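Local structure of toll-like receptor 6, Variable lymphocyte receptor B (Mus musculus, 3A79) at residues E33-D37 with R53-S58; L148-S154 with L171-D177; I259-W263 with L286-I292; W263-V267 with R294-T298; F297-T302 with S326-N332. The protein probably recognises diacylated bacterial lipopeptides together with TLR2, through a leucine-rich-repeat ectodomain here joined in an engineered fusion to a hagfish receptor fragment. One frame throughout, in Å; residues are numbered along the deposited sequence.

All five contacts lie in the Toll-like receptor 6 part of the fusion. Contacts 1, 2 and 3 join parallel strands of the leucine-rich-repeat solenoid, contact 1 at its amino-terminal edge and partly buried, contacts 2 and 3 buried. Backbone hydrogen bonds carry them, with mostly aliphatic packing in contact 2 and a tryptophan added in contact 3. Contact 4 shares Trp263 with contact 3, their centres 11 Å apart, and passes from the strands to helix 263-273; it rests on van der Waals packing of a glutamate. Contact 5 shares Phe297 with contact 4, and is a surface contact of two aromatic rings, with one tyrosine hydrogen bond to helix 321-329 and a weak asparagine bond just beyond it.

Contact 1 (E33-D37 with R53-S58); sequences ESMVD and RTKALS
Ser34 O takes two hydrogen bonds, from Ala56 N at 3.0 Å and from Lys55 N at 3.1 Å, where 53-58 enters its strand. From there strands 35-37 and 56-58 run parallel, their axes 4° apart. Val36 N donates to Ala56 O at 2.9 Å, and Val36 O accepts from Ser58 N at 3.1 Å in a nearly straight bond. Both polar backbone atoms of Val36 are thus used. Ala56 O also receives the CA-H of Met35. With CG anti to the backbone N (chi1 161°) and bends at the next two torsions, the Met35 chain folds back, bringing SD to 3.7 Å from Ala56 CB. A serine in place of Met35 cannot reach Ala56 and would probably open a gap over its methyl group. On the opposite face Val36 CG2 meets Thr54 CG2 at 3.5 Å, the two side chains crossing at about a right angle. The polar ends turn to other partners: Asp37 OD2 bonds to Ser39 OG, and Arg53 forms a salt bridge with Glu77. Strand 35-37 is outermost in the chain, whereas strand 56-58 is bonded in turn to strand 80-82, with Ala56 packing on Val80 and Leu57 on Leu50 of a loop.

Contact 2 (L148-S154 with L171-D177); sequences LTFLGLS and LSCILLD
Leu153 and Leu176 meet on the buried, leucine-filled side, where Leu153 CB lies 4.1 Å from Leu176 CD1. Further back Leu171 reaches CD2 to 4.1 Å from Leu148 CG and to 4.3 Å from Leu151 CB. Val138, Leu163 and Val166 of nearby loops add to this core. The backbones between are zipped by six hydrogen bonds, among them Leu151 N to Cys173 O at 2.8 Å and Leu153 N to Leu175 O at 2.7 Å. Thr149 O accepts two, from Ser172 N and Cys173 N. Such parallel strands, one per repeat with leucines turned inward, are the hallmark of the leucine-rich-repeat solenoid. The face of Phe150, Cys173 and Leu175 is partly exposed, though the ring itself packs closely. Phe150, its CG anti to the backbone N (chi1 174°), lays its ring along the strand, CD1 3.7 Å from Cys173 CB and CZ 4.1 Å from Leu175 CB. Cys173 SG stands obliquely to the ring, 5.0 Å from its centroid. His125 stacks on Phe150; Thr149 and Ser172 lie nearer solvent.

Contact 3 (I259-W263 with L286-I292); sequences IETTW and LTITERI
Ile292 sets CG2 over one face of the Trp263 indole, 3.9 Å from the centroid of the five-membered ring, a CH-pi contact 29° off the normal. The six-membered part meets Ile288, whose CD1 lies 3.9 Å from Trp263 CE3. Trp263 CG is anti to the backbone N (chi1 -176°), which sets the indole alongside Ile288 and under Ile292, both on one side of its plane. Swapping Trp263 for an alanine would probably open a gap beside Ile288 and strip Ile292 of its aromatic partner. This is the inner packing of a leucine-rich repeat, where strand 252-261 leads into helix 263-273 on the convex side. Behind it the strands are joined by Thr287 N to Ile259 O at 2.9 Å and Thr261 N to Thr287 O at 3.0 Å. Thr261 OG1 donates to a lone pair of Thr262 O, in the carbonyl plane. Thr262 OG1 bonds to Asp232, and the indole NE1 reaches Ala323 O weakly. Glu260, at the outer rim, touches an N-acetylglucosamine of an attached glycan.

Contact 4 (W263-V267 with R294-T298); sequences WKCSV and REEFT
Glu295 CB rests against Val267, 3.7 Å from its CG1, where the loop of 294-298 runs alongside the first turn of helix 263-273. One atom on, Glu295 CG lies 3.9 Å from Val267 CG2 and 4.1 Å from Trp263 CD1. A bend at the second torsion (chi2 -71°) then turns the chain toward Lys264, and Glu295 CD comes to 3.6 Å from Lys264 CA. At the tip OE1 lies beside Lys264 CG and Glu295 OE2 is 3.7 Å from Lys264 CB. The carboxylate thus lies on the aliphatic part of the lysine, the two side chains crossing at about a right angle, and its plane stands 89° from that of the indole. Lys264 bends at its last two torsions and leads its ammonium away: Lys264 NZ remains 4.8 Å from Glu295 OE1, too far for a salt bridge, though the opposite charges would probably still attract. Val267 links the two aromatic residues of the contact, with CG2 over one face of the Trp263 ring, toward its rim, and CG1 4.0 Å from Phe297 CB. Cys265 turns away to its disulfide with Cys235, which ties helix 263-273 to helix 235-246. Helix 263-273 and the irregular stretch 294-298 run side by side as successive segments on the convex side of the leucine-rich-repeat solenoid, where strands give way to short helices and loops.

Contact 5 (F297-T302 with S326-N332); sequences FTYSET and SVFAEMN
Tyr299 and Met331 approach to 6.3 Å between their CA atoms as the irregular backbone of 297-302 passes the end of a kinked helix, which Glu330 is the first residue to leave. Tyr299 points its hydroxyl at the helix and donates to Val327 O, in the carbonyl plane and on a lone pair; Met331 N bonds to Phe328 O, consistent with Val327 O being left for the tyrosine. Met331 CG covers one face of the Tyr299 ring, 4.0 Å from its centroid, and SD stands obliquely at 5.3 Å from the same centroid, a Met-aromatic contact. Phe297 receives Val327 CG2 over its face, with CE2 3.6 Å from that methyl, while Ser326 OG, hydrogen-bonded to Glu322 O, lies at the ring edge. Asn332 ND2 makes a weak bond of 3.3 Å to Ser300 O, and its OD1 accepts from Trp274 NE1, which would help fix the amide. The tyrosine bond, with a weak one from the asparagine, joins consecutive segments on the convex side of the leucine-rich-repeat solenoid.

Contact 1 (E33-D37 with R53-S58)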
# COMPACT_ATOMS: atom_id res chain seq x y z
N GLU B 33 -2.24 25.98 37.28
CA GLU B 33 -2.94 27.21 36.93
C GLU B 33 -4.16 27.43 37.83
O GLU B 33 -4.97 28.33 37.57
CB GLU B 33 -3.40 27.17 35.48
CG GLU B 33 -4.31 26.00 35.19
CD GLU B 33 -4.62 25.84 33.72
OE1 GLU B 33 -5.01 26.84 33.06
OE2 GLU B 33 -4.48 24.70 33.22
N SER B 34 -4.28 26.60 38.86
CA SER B 34 -5.39 26.68 39.83
C SER B 34 -6.77 26.58 39.14
O SER B 34 -7.54 27.55 39.14
CB SER B 34 -5.27 27.95 40.67
OG SER B 34 -6.09 27.92 41.82
N MET B 35 -7.07 25.41 38.59
CA MET B 35 -8.29 25.20 37.80
C MET B 35 -9.27 24.21 38.45
O MET B 35 -8.87 23.35 39.23
CB MET B 35 -7.93 24.72 36.39
CG MET B 35 -9.06 24.02 35.62
SD MET B 35 -9.97 25.08 34.48
CE MET B 35 -8.85 25.11 33.07
N VAL B 36 -10.55 24.37 38.13
CA VAL B 36 -11.60 23.43 38.49
C VAL B 36 -12.46 23.23 37.25
O VAL B 36 -13.08 24.17 36.74
CB VAL B 36 -12.49 23.97 39.62
CG1 VAL B 36 -13.64 22.98 39.93
CG2 VAL B 36 -11.65 24.30 40.86
N ASP B 37 -12.50 22.00 36.75
CA ASP B 37 -13.28 21.71 35.56
C ASP B 37 -14.57 21.00 35.92
O ASP B 37 -14.56 19.85 36.34
CB ASP B 37 -12.46 20.85 34.62
CG ASP B 37 -13.18 20.54 33.34
OD1 ASP B 37 -12.51 20.04 32.40
OD2 ASP B 37 -14.41 20.80 33.28
N ARG B 53 -10.27 30.76 46.51
CA ARG B 53 -9.19 31.37 45.74
C ARG B 53 -8.98 30.71 44.37
O ARG B 53 -7.89 30.83 43.80
CB ARG B 53 -7.88 31.35 46.53
CG ARG B 53 -7.73 32.43 47.62
CD ARG B 53 -6.27 32.90 47.67
NE ARG B 53 -5.35 31.82 47.28
CZ ARG B 53 -4.21 31.98 46.61
NH1 ARG B 53 -3.82 33.20 46.25
NH2 ARG B 53 -3.46 30.93 46.31
N THR B 54 -10.00 30.01 43.86
CA THR B 54 -9.94 29.36 42.54
C THR B 54 -9.67 30.41 41.49
O THR B 54 -10.11 31.54 41.63
CB THR B 54 -11.27 28.69 42.14
OG1 THR B 54 -11.79 27.94 43.23
CG2 THR B 54 -11.07 27.76 40.96
N LYS B 55 -8.98 30.03 40.42
CA LYS B 55 -8.61 31.01 39.40
C LYS B 55 -9.20 30.75 38.02
O LYS B 55 -9.63 31.69 37.36
CB LYS B 55 -7.09 31.19 39.35
CG LYS B 55 -6.55 31.81 40.63
CD LYS B 55 -5.06 32.08 40.60
CE LYS B 55 -4.67 32.94 41.80
NZ LYS B 55 -3.20 33.06 41.97
N ALA B 56 -9.24 29.50 37.58
CA ALA B 56 -9.90 29.16 36.33
C ALA B 56 -11.05 28.19 36.56
O ALA B 56 -10.84 27.05 36.98
CB ALA B 56 -8.90 28.56 35.34
N LEU B 57 -12.28 28.63 36.29
CA LEU B 57 -13.46 27.79 36.45
C LEU B 57 -14.15 27.51 35.11
O LEU B 57 -14.46 28.43 34.37
CB LEU B 57 -14.45 28.44 37.43
CG LEU B 57 -15.87 27.88 37.51
CD1 LEU B 57 -15.88 26.37 37.62
CD2 LEU B 57 -16.62 28.50 38.68
N SER B 58 -14.38 26.23 34.80
CA SER B 58 -15.14 25.86 33.62
C SER B 58 -16.44 25.18 34.02
O SER B 58 -16.43 24.18 34.72
CB SER B 58 -14.35 24.94 32.69
OG SER B 58 -15.17 24.44 31.64

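Contact 2 (L148-S154 with L171-D177)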
# COMPACT_ATOMS: atom_id res chain seq x y z
N LEU B 148 -8.46 44.46 25.91
CA LEU B 148 -9.14 43.43 25.12
C LEU B 148 -8.35 42.95 23.91
O LEU B 148 -7.87 43.75 23.12
CB LEU B 148 -10.52 43.90 24.66
CG LEU B 148 -11.33 42.78 24.01
CD1 LEU B 148 -11.63 41.73 25.05
CD2 LEU B 148 -12.62 43.29 23.36
N THR B 149 -8.25 41.63 23.76
CA THR B 149 -7.49 41.05 22.66
C THR B 149 -8.29 40.04 21.81
O THR B 149 -8.10 39.92 20.59
CB THR B 149 -6.17 40.44 23.16
OG1 THR B 149 -5.14 40.74 22.22
CG2 THR B 149 -6.28 38.93 23.36
N PHE B 150 -9.19 39.32 22.46
CA PHE B 150 -10.08 38.42 21.74
C PHE B 150 -11.52 38.87 21.89
O PHE B 150 -12.00 39.05 23.01
CB PHE B 150 -9.92 37.00 22.25
CG PHE B 150 -10.89 36.03 21.65
CD1 PHE B 150 -10.46 35.07 20.75
CD2 PHE B 150 -12.24 36.08 21.99
CE1 PHE B 150 -11.34 34.18 20.20
CE2 PHE B 150 -13.13 35.18 21.45
CZ PHE B 150 -12.69 34.23 20.55
N LEU B 151 -12.20 39.02 20.76
CA LEU B 151 -13.61 39.41 20.75
C LEU B 151 -14.42 38.45 19.88
O LEU B 151 -14.09 38.23 18.72
CB LEU B 151 -13.76 40.84 20.26
CG LEU B 151 -15.19 41.36 20.25
CD1 LEU B 151 -15.88 41.00 21.56
CD2 LEU B 151 -15.21 42.86 20.03
N GLY B 152 -15.47 37.88 20.46
CA GLY B 152 -16.29 36.91 19.76
C GLY B 152 -17.71 37.41 19.70
O GLY B 152 -18.30 37.73 20.72
N LEU B 153 -18.27 37.48 18.50
CA LEU B 153 -19.58 38.09 18.31
C LEU B 153 -20.46 37.28 17.36
O LEU B 153 -19.98 36.48 16.56
CB LEU B 153 -19.40 39.50 17.76
CG LEU B 153 -18.56 40.38 18.67
CD1 LEU B 153 -18.10 41.61 17.95
CD2 LEU B 153 -19.37 40.75 19.89
N SER B 154 -21.77 37.50 17.47
CA SER B 154 -22.72 36.95 16.52
C SER B 154 -23.92 37.86 16.38
O SER B 154 -24.30 38.57 17.31
CB SER B 154 -23.19 35.56 16.94
OG SER B 154 -24.21 35.64 17.90
N LEU B 171 -6.59 44.46 18.88
CA LEU B 171 -7.21 43.15 18.82
C LEU B 171 -6.34 42.11 18.12
O LEU B 171 -5.58 42.44 17.20
CB LEU B 171 -8.55 43.25 18.11
CG LEU B 171 -9.66 43.97 18.87
CD1 LEU B 171 -10.82 44.20 17.92
CD2 LEU B 171 -10.11 43.17 20.09
N SER B 172 -6.48 40.86 18.55
CA SER B 172 -5.78 39.73 17.94
C SER B 172 -6.74 38.74 17.26
O SER B 172 -6.42 38.19 16.20
CB SER B 172 -4.92 39.01 18.97
OG SER B 172 -3.62 39.55 18.99
N CYS B 173 -7.90 38.51 17.86
CA CYS B 173 -8.93 37.74 17.17
C CYS B 173 -10.30 38.37 17.27
O CYS B 173 -10.75 38.76 18.35
CB CYS B 173 -8.98 36.27 17.63
SG CYS B 173 -9.91 35.18 16.48
N ILE B 174 -10.95 38.48 16.11
CA ILE B 174 -12.37 38.77 16.03
C ILE B 174 -13.05 37.54 15.46
O ILE B 174 -12.90 37.20 14.28
CB ILE B 174 -12.67 40.00 15.13
CG1 ILE B 174 -12.09 41.26 15.77
CG2 ILE B 174 -14.18 40.16 14.91
CD1 ILE B 174 -12.78 42.52 15.33
N LEU B 175 -13.78 36.83 16.31
CA LEU B 175 -14.55 35.70 15.86
C LEU B 175 -15.97 36.20 15.66
O LEU B 175 -16.55 36.81 16.55
CB LEU B 175 -14.51 34.57 16.89
CG LEU B 175 -15.47 33.44 16.50
CD1 LEU B 175 -14.97 32.74 15.25
CD2 LEU B 175 -15.65 32.47 17.61
N LEU B 176 -16.52 35.94 14.47
CA LEU B 176 -17.84 36.45 14.11
C LEU B 176 -18.65 35.40 13.36
O LEU B 176 -18.17 34.83 12.38
CB LEU B 176 -17.67 37.68 13.25
CG LEU B 176 -18.89 38.42 12.72
CD1 LEU B 176 -19.93 38.63 13.81
CD2 LEU B 176 -18.39 39.75 12.16
N ASP B 177 -19.86 35.14 13.81
CA ASP B 177 -20.65 34.11 13.16
C ASP B 177 -21.98 34.59 12.62
O ASP B 177 -22.74 35.30 13.29
CB ASP B 177 -20.87 32.92 14.07
CG ASP B 177 -22.06 33.11 14.96
OD1 ASP B 177 -21.87 33.67 16.05
OD2 ASP B 177 -23.17 32.70 14.58

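Contact 3 (I259-W263 with L286-I292)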
# COMPACT_ATOMS: atom_id res chain seq x y z
N ILE B 259 -15.02 23.53 3.09
CA ILE B 259 -15.57 23.94 1.80
C ILE B 259 -16.02 22.75 0.99
O ILE B 259 -15.21 21.91 0.61
CB ILE B 259 -14.51 24.64 0.93
CG1 ILE B 259 -13.47 25.33 1.80
CG2 ILE B 259 -15.14 25.61 -0.04
CD1 ILE B 259 -12.41 24.39 2.29
N GLU B 260 -17.31 22.66 0.71
CA GLU B 260 -17.81 21.70 -0.25
C GLU B 260 -18.13 22.48 -1.49
O GLU B 260 -18.93 23.41 -1.44
CB GLU B 260 -19.08 21.04 0.24
CG GLU B 260 -19.94 20.54 -0.91
CD GLU B 260 -21.37 20.31 -0.50
OE1 GLU B 260 -22.27 20.61 -1.33
OE2 GLU B 260 -21.59 19.85 0.64
N THR B 261 -17.51 22.12 -2.60
CA THR B 261 -17.61 22.97 -3.79
C THR B 261 -17.49 22.16 -5.07
O THR B 261 -16.93 21.08 -5.08
CB THR B 261 -16.51 24.07 -3.76
OG1 THR B 261 -16.09 24.36 -5.09
CG2 THR B 261 -15.29 23.61 -3.01
N THR B 262 -18.06 22.69 -6.14
CA THR B 262 -17.78 22.18 -7.48
C THR B 262 -16.29 22.21 -7.79
O THR B 262 -15.53 22.92 -7.15
CB THR B 262 -18.50 23.04 -8.54
OG1 THR B 262 -19.89 22.75 -8.50
CG2 THR B 262 -17.99 22.72 -9.93
N TRP B 263 -15.87 21.44 -8.79
CA TRP B 263 -14.52 21.60 -9.29
C TRP B 263 -14.41 22.92 -10.06
O TRP B 263 -13.48 23.69 -9.84
CB TRP B 263 -14.05 20.40 -10.14
CG TRP B 263 -12.61 20.55 -10.56
CD1 TRP B 263 -12.11 20.60 -11.84
CD2 TRP B 263 -11.48 20.74 -9.69
NE1 TRP B 263 -10.76 20.79 -11.81
CE2 TRP B 263 -10.34 20.87 -10.51
CE3 TRP B 263 -11.33 20.82 -8.30
CZ2 TRP B 263 -9.06 21.06 -9.98
CZ3 TRP B 263 -10.06 21.01 -7.77
CH2 TRP B 263 -8.94 21.12 -8.62
N LEU B 286 -11.74 19.93 2.30
CA LEU B 286 -12.34 20.21 1.00
C LEU B 286 -13.14 19.01 0.46
O LEU B 286 -12.71 17.86 0.60
CB LEU B 286 -11.24 20.59 0.00
CG LEU B 286 -11.57 20.69 -1.48
CD1 LEU B 286 -12.45 21.89 -1.72
CD2 LEU B 286 -10.30 20.80 -2.29
N THR B 287 -14.28 19.28 -0.18
CA THR B 287 -15.11 18.24 -0.81
C THR B 287 -15.46 18.59 -2.27
O THR B 287 -16.37 19.37 -2.52
CB THR B 287 -16.43 18.01 -0.03
OG1 THR B 287 -16.16 17.81 1.36
CG2 THR B 287 -17.17 16.81 -0.56
N ILE B 288 -14.73 18.01 -3.23
CA ILE B 288 -14.99 18.21 -4.67
C ILE B 288 -16.35 17.61 -5.06
O ILE B 288 -16.67 16.48 -4.69
CB ILE B 288 -13.90 17.54 -5.53
CG1 ILE B 288 -12.50 17.80 -4.96
CG2 ILE B 288 -14.02 17.98 -6.96
CD1 ILE B 288 -12.11 19.25 -4.87
N THR B 289 -17.15 18.33 -5.85
CA THR B 289 -18.59 18.06 -5.79
C THR B 289 -19.40 17.42 -6.91
O THR B 289 -19.91 16.32 -6.71
CB THR B 289 -19.37 19.18 -5.10
OG1 THR B 289 -19.56 18.79 -3.73
CG2 THR B 289 -20.72 19.40 -5.74
N GLU B 290 -19.59 18.05 -8.06
CA GLU B 290 -20.60 17.46 -8.95
C GLU B 290 -19.99 16.78 -10.16
O GLU B 290 -20.52 15.80 -10.67
CB GLU B 290 -21.63 18.49 -9.45
CG GLU B 290 -22.56 19.09 -8.40
CD GLU B 290 -23.23 20.38 -8.90
OE1 GLU B 290 -23.02 20.75 -10.08
OE2 GLU B 290 -23.97 21.02 -8.12
N ARG B 291 -18.88 17.35 -10.63
CA ARG B 291 -18.21 16.88 -11.82
C ARG B 291 -16.82 17.48 -11.82
O ARG B 291 -16.57 18.47 -11.15
CB ARG B 291 -18.99 17.28 -13.08
CG ARG B 291 -19.70 18.63 -12.98
CD ARG B 291 -20.80 18.82 -14.02
NE ARG B 291 -20.26 18.66 -15.37
CZ ARG B 291 -20.31 17.53 -16.07
NH1 ARG B 291 -20.86 16.44 -15.55
NH2 ARG B 291 -19.80 17.48 -17.29
N ILE B 292 -15.92 16.85 -12.56
CA ILE B 292 -14.59 17.40 -12.76
C ILE B 292 -14.29 17.46 -14.26
O ILE B 292 -14.04 16.44 -14.89
CB ILE B 292 -13.52 16.57 -12.03
CG1 ILE B 292 -13.84 16.47 -10.54
CG2 ILE B 292 -12.15 17.16 -12.24
CD1 ILE B 292 -12.82 15.64 -9.73

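Contact 4 (W263-V267 with R294-T298)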
# COMPACT_ATOMS: atom_id res chain seq x y z
N TRP B 263 -15.87 21.44 -8.79
CA TRP B 263 -14.52 21.60 -9.29
C TRP B 263 -14.41 22.92 -10.06
O TRP B 263 -13.48 23.69 -9.84
CB TRP B 263 -14.05 20.40 -10.14
CG TRP B 263 -12.61 20.55 -10.56
CD1 TRP B 263 -12.11 20.60 -11.84
CD2 TRP B 263 -11.48 20.74 -9.69
NE1 TRP B 263 -10.76 20.79 -11.81
CE2 TRP B 263 -10.34 20.87 -10.51
CE3 TRP B 263 -11.33 20.82 -8.30
CZ2 TRP B 263 -9.06 21.06 -9.98
CZ3 TRP B 263 -10.06 21.01 -7.77
CH2 TRP B 263 -8.94 21.12 -8.62
N LYS B 264 -15.37 23.17 -10.96
CA LYS B 264 -15.44 24.45 -11.69
C LYS B 264 -15.22 25.63 -10.75
O LYS B 264 -14.45 26.55 -11.04
CB LYS B 264 -16.79 24.59 -12.40
CG LYS B 264 -16.92 25.76 -13.38
CD LYS B 264 -18.22 25.65 -14.19
CE LYS B 264 -18.09 26.18 -15.63
NZ LYS B 264 -18.61 27.58 -15.86
N CYS B 265 -15.90 25.58 -9.60
CA CYS B 265 -15.85 26.67 -8.64
C CYS B 265 -14.52 26.71 -7.90
O CYS B 265 -14.10 27.76 -7.42
CB CYS B 265 -17.03 26.58 -7.67
SG CYS B 265 -17.20 28.03 -6.57
N SER B 266 -13.87 25.57 -7.78
CA SER B 266 -12.59 25.53 -7.08
C SER B 266 -11.51 26.18 -7.93
O SER B 266 -10.70 26.97 -7.43
CB SER B 266 -12.22 24.10 -6.69
OG SER B 266 -13.05 23.64 -5.63
N VAL B 267 -11.53 25.86 -9.22
CA VAL B 267 -10.62 26.47 -10.18
C VAL B 267 -10.87 27.99 -10.30
O VAL B 267 -9.95 28.78 -10.56
CB VAL B 267 -10.75 25.77 -11.55
CG1 VAL B 267 -9.68 26.26 -12.50
CG2 VAL B 267 -10.62 24.28 -11.35
N ARG B 294 -12.46 19.89 -17.70
CA ARG B 294 -11.31 20.74 -18.00
C ARG B 294 -11.72 22.20 -17.83
O ARG B 294 -12.60 22.69 -18.54
CB ARG B 294 -10.77 20.49 -19.41
CG ARG B 294 -9.49 19.66 -19.44
CD ARG B 294 -9.06 19.32 -20.88
NE ARG B 294 -9.72 18.13 -21.41
CZ ARG B 294 -9.27 16.88 -21.24
NH1 ARG B 294 -8.16 16.68 -20.55
NH2 ARG B 294 -9.93 15.85 -21.76
N GLU B 295 -11.09 22.88 -16.88
CA GLU B 295 -11.43 24.27 -16.60
C GLU B 295 -10.35 25.23 -17.08
O GLU B 295 -9.16 24.93 -17.04
CB GLU B 295 -11.69 24.46 -15.10
CG GLU B 295 -12.82 23.60 -14.55
CD GLU B 295 -14.20 24.03 -15.04
OE1 GLU B 295 -14.43 25.26 -15.11
OE2 GLU B 295 -15.04 23.16 -15.34
N GLU B 296 -10.79 26.39 -17.56
CA GLU B 296 -9.86 27.42 -18.02
C GLU B 296 -9.12 28.04 -16.85
O GLU B 296 -9.71 28.34 -15.81
CB GLU B 296 -10.59 28.50 -18.82
CG GLU B 296 -11.25 27.98 -20.08
CD GLU B 296 -10.36 27.02 -20.85
OE1 GLU B 296 -9.18 27.36 -21.08
OE2 GLU B 296 -10.85 25.92 -21.22
N PHE B 297 -7.82 28.22 -17.02
CA PHE B 297 -7.01 28.87 -16.00
C PHE B 297 -5.63 29.23 -16.55
O PHE B 297 -5.08 28.51 -17.38
CB PHE B 297 -6.87 27.99 -14.76
CG PHE B 297 -6.15 26.69 -15.02
CD1 PHE B 297 -4.80 26.56 -14.72
CD2 PHE B 297 -6.83 25.61 -15.57
CE1 PHE B 297 -4.15 25.36 -14.97
CE2 PHE B 297 -6.19 24.42 -15.82
CZ PHE B 297 -4.84 24.29 -15.52
N THR B 298 -5.11 30.37 -16.11
CA THR B 298 -3.73 30.74 -16.35
C THR B 298 -3.16 31.29 -15.06
O THR B 298 -3.81 32.08 -14.37
CB THR B 298 -3.56 31.82 -17.48
OG1 THR B 298 -4.75 32.61 -17.60
CG2 THR B 298 -3.25 31.15 -18.83

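Contact 5 (F297-T302 with S326-N332)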
# COMPACT_ATOMS: atom_id res chain seq x y z
N PHE B 297 -7.82 28.22 -17.02
CA PHE B 297 -7.01 28.87 -16.00
C PHE B 297 -5.63 29.23 -16.55
O PHE B 297 -5.08 28.51 -17.38
CB PHE B 297 -6.87 27.99 -14.76
CG PHE B 297 -6.15 26.69 -15.02
CD1 PHE B 297 -4.80 26.56 -14.72
CD2 PHE B 297 -6.83 25.61 -15.57
CE1 PHE B 297 -4.15 25.36 -14.97
CE2 PHE B 297 -6.19 24.42 -15.82
CZ PHE B 297 -4.84 24.29 -15.52
N THR B 298 -5.11 30.37 -16.11
CA THR B 298 -3.73 30.74 -16.35
C THR B 298 -3.16 31.29 -15.06
O THR B 298 -3.81 32.08 -14.37
CB THR B 298 -3.56 31.82 -17.48
OG1 THR B 298 -4.75 32.61 -17.60
CG2 THR B 298 -3.25 31.15 -18.83
N TYR B 299 -1.95 30.86 -14.72
CA TYR B 299 -1.27 31.38 -13.54
C TYR B 299 -0.25 32.45 -13.90
O TYR B 299 0.79 32.15 -14.48
CB TYR B 299 -0.59 30.26 -12.79
CG TYR B 299 -1.58 29.27 -12.26
CD1 TYR B 299 -1.64 27.99 -12.77
CD2 TYR B 299 -2.47 29.64 -11.27
CE1 TYR B 299 -2.55 27.09 -12.30
CE2 TYR B 299 -3.38 28.75 -10.78
CZ TYR B 299 -3.41 27.47 -11.30
OH TYR B 299 -4.32 26.57 -10.81
N SER B 300 -0.57 33.69 -13.55
CA SER B 300 0.32 34.81 -13.81
C SER B 300 1.03 35.17 -12.52
O SER B 300 0.73 34.61 -11.47
CB SER B 300 -0.47 36.01 -14.30
OG SER B 300 -1.50 35.62 -15.18
N GLU B 301 1.96 36.11 -12.61
CA GLU B 301 2.62 36.66 -11.44
C GLU B 301 1.65 36.70 -10.27
O GLU B 301 0.54 37.21 -10.41
CB GLU B 301 3.12 38.07 -11.74
CG GLU B 301 2.05 39.02 -12.31
CD GLU B 301 2.07 39.12 -13.84
OE1 GLU B 301 2.42 38.14 -14.52
OE2 GLU B 301 1.72 40.21 -14.36
N THR B 302 2.07 36.17 -9.13
CA THR B 302 1.20 36.11 -7.96
C THR B 302 1.97 36.39 -6.68
O THR B 302 3.18 36.21 -6.62
CB THR B 302 0.54 34.73 -7.83
OG1 THR B 302 -0.17 34.65 -6.59
CG2 THR B 302 1.58 33.63 -7.87
N SER B 326 -3.61 18.87 -13.31
CA SER B 326 -2.84 19.91 -13.98
C SER B 326 -3.07 21.28 -13.32
O SER B 326 -2.15 22.10 -13.21
CB SER B 326 -3.15 19.94 -15.47
OG SER B 326 -4.53 20.19 -15.65
N VAL B 327 -4.30 21.52 -12.86
CA VAL B 327 -4.65 22.73 -12.13
C VAL B 327 -3.68 23.03 -10.98
O VAL B 327 -3.47 24.20 -10.63
CB VAL B 327 -6.08 22.63 -11.59
CG1 VAL B 327 -6.35 23.67 -10.52
CG2 VAL B 327 -7.07 22.75 -12.74
N PHE B 328 -3.09 21.99 -10.39
CA PHE B 328 -2.05 22.17 -9.37
C PHE B 328 -0.65 22.11 -9.96
O PHE B 328 0.23 22.87 -9.57
CB PHE B 328 -2.16 21.10 -8.28
CG PHE B 328 -3.47 21.08 -7.57
CD1 PHE B 328 -4.41 20.11 -7.87
CD2 PHE B 328 -3.76 22.03 -6.62
CE1 PHE B 328 -5.63 20.09 -7.22
CE2 PHE B 328 -4.98 22.02 -5.97
CZ PHE B 328 -5.92 21.04 -6.28
N ALA B 329 -0.42 21.18 -10.88
CA ALA B 329 0.93 20.96 -11.38
C ALA B 329 1.50 22.22 -12.02
O ALA B 329 2.66 22.57 -11.81
CB ALA B 329 0.95 19.80 -12.34
N GLU B 330 0.66 22.90 -12.80
CA GLU B 330 1.04 24.13 -13.49
C GLU B 330 1.00 25.39 -12.62
O GLU B 330 0.91 26.49 -13.14
CB GLU B 330 0.16 24.37 -14.73
CG GLU B 330 -0.18 23.14 -15.57
CD GLU B 330 -0.79 23.51 -16.91
OE1 GLU B 330 -1.76 22.85 -17.37
OE2 GLU B 330 -0.30 24.49 -17.52
N MET B 331 1.04 25.24 -11.29
CA MET B 331 1.02 26.41 -10.41
C MET B 331 2.42 26.99 -10.27
O MET B 331 3.40 26.24 -10.20
CB MET B 331 0.46 26.07 -9.02
CG MET B 331 -1.04 25.87 -8.98
SD MET B 331 -1.70 25.51 -7.34
CE MET B 331 -3.41 25.92 -7.64
N ASN B 332 2.50 28.31 -10.23
CA ASN B 332 3.78 29.01 -10.17
C ASN B 332 4.09 29.60 -8.80
O ASN B 332 4.45 30.77 -8.68
CB ASN B 332 3.89 30.08 -11.25
CG ASN B 332 2.84 31.17 -11.11
OD1 ASN B 332 1.82 30.98 -10.45
ND2 ASN B 332 3.09 32.32 -11.74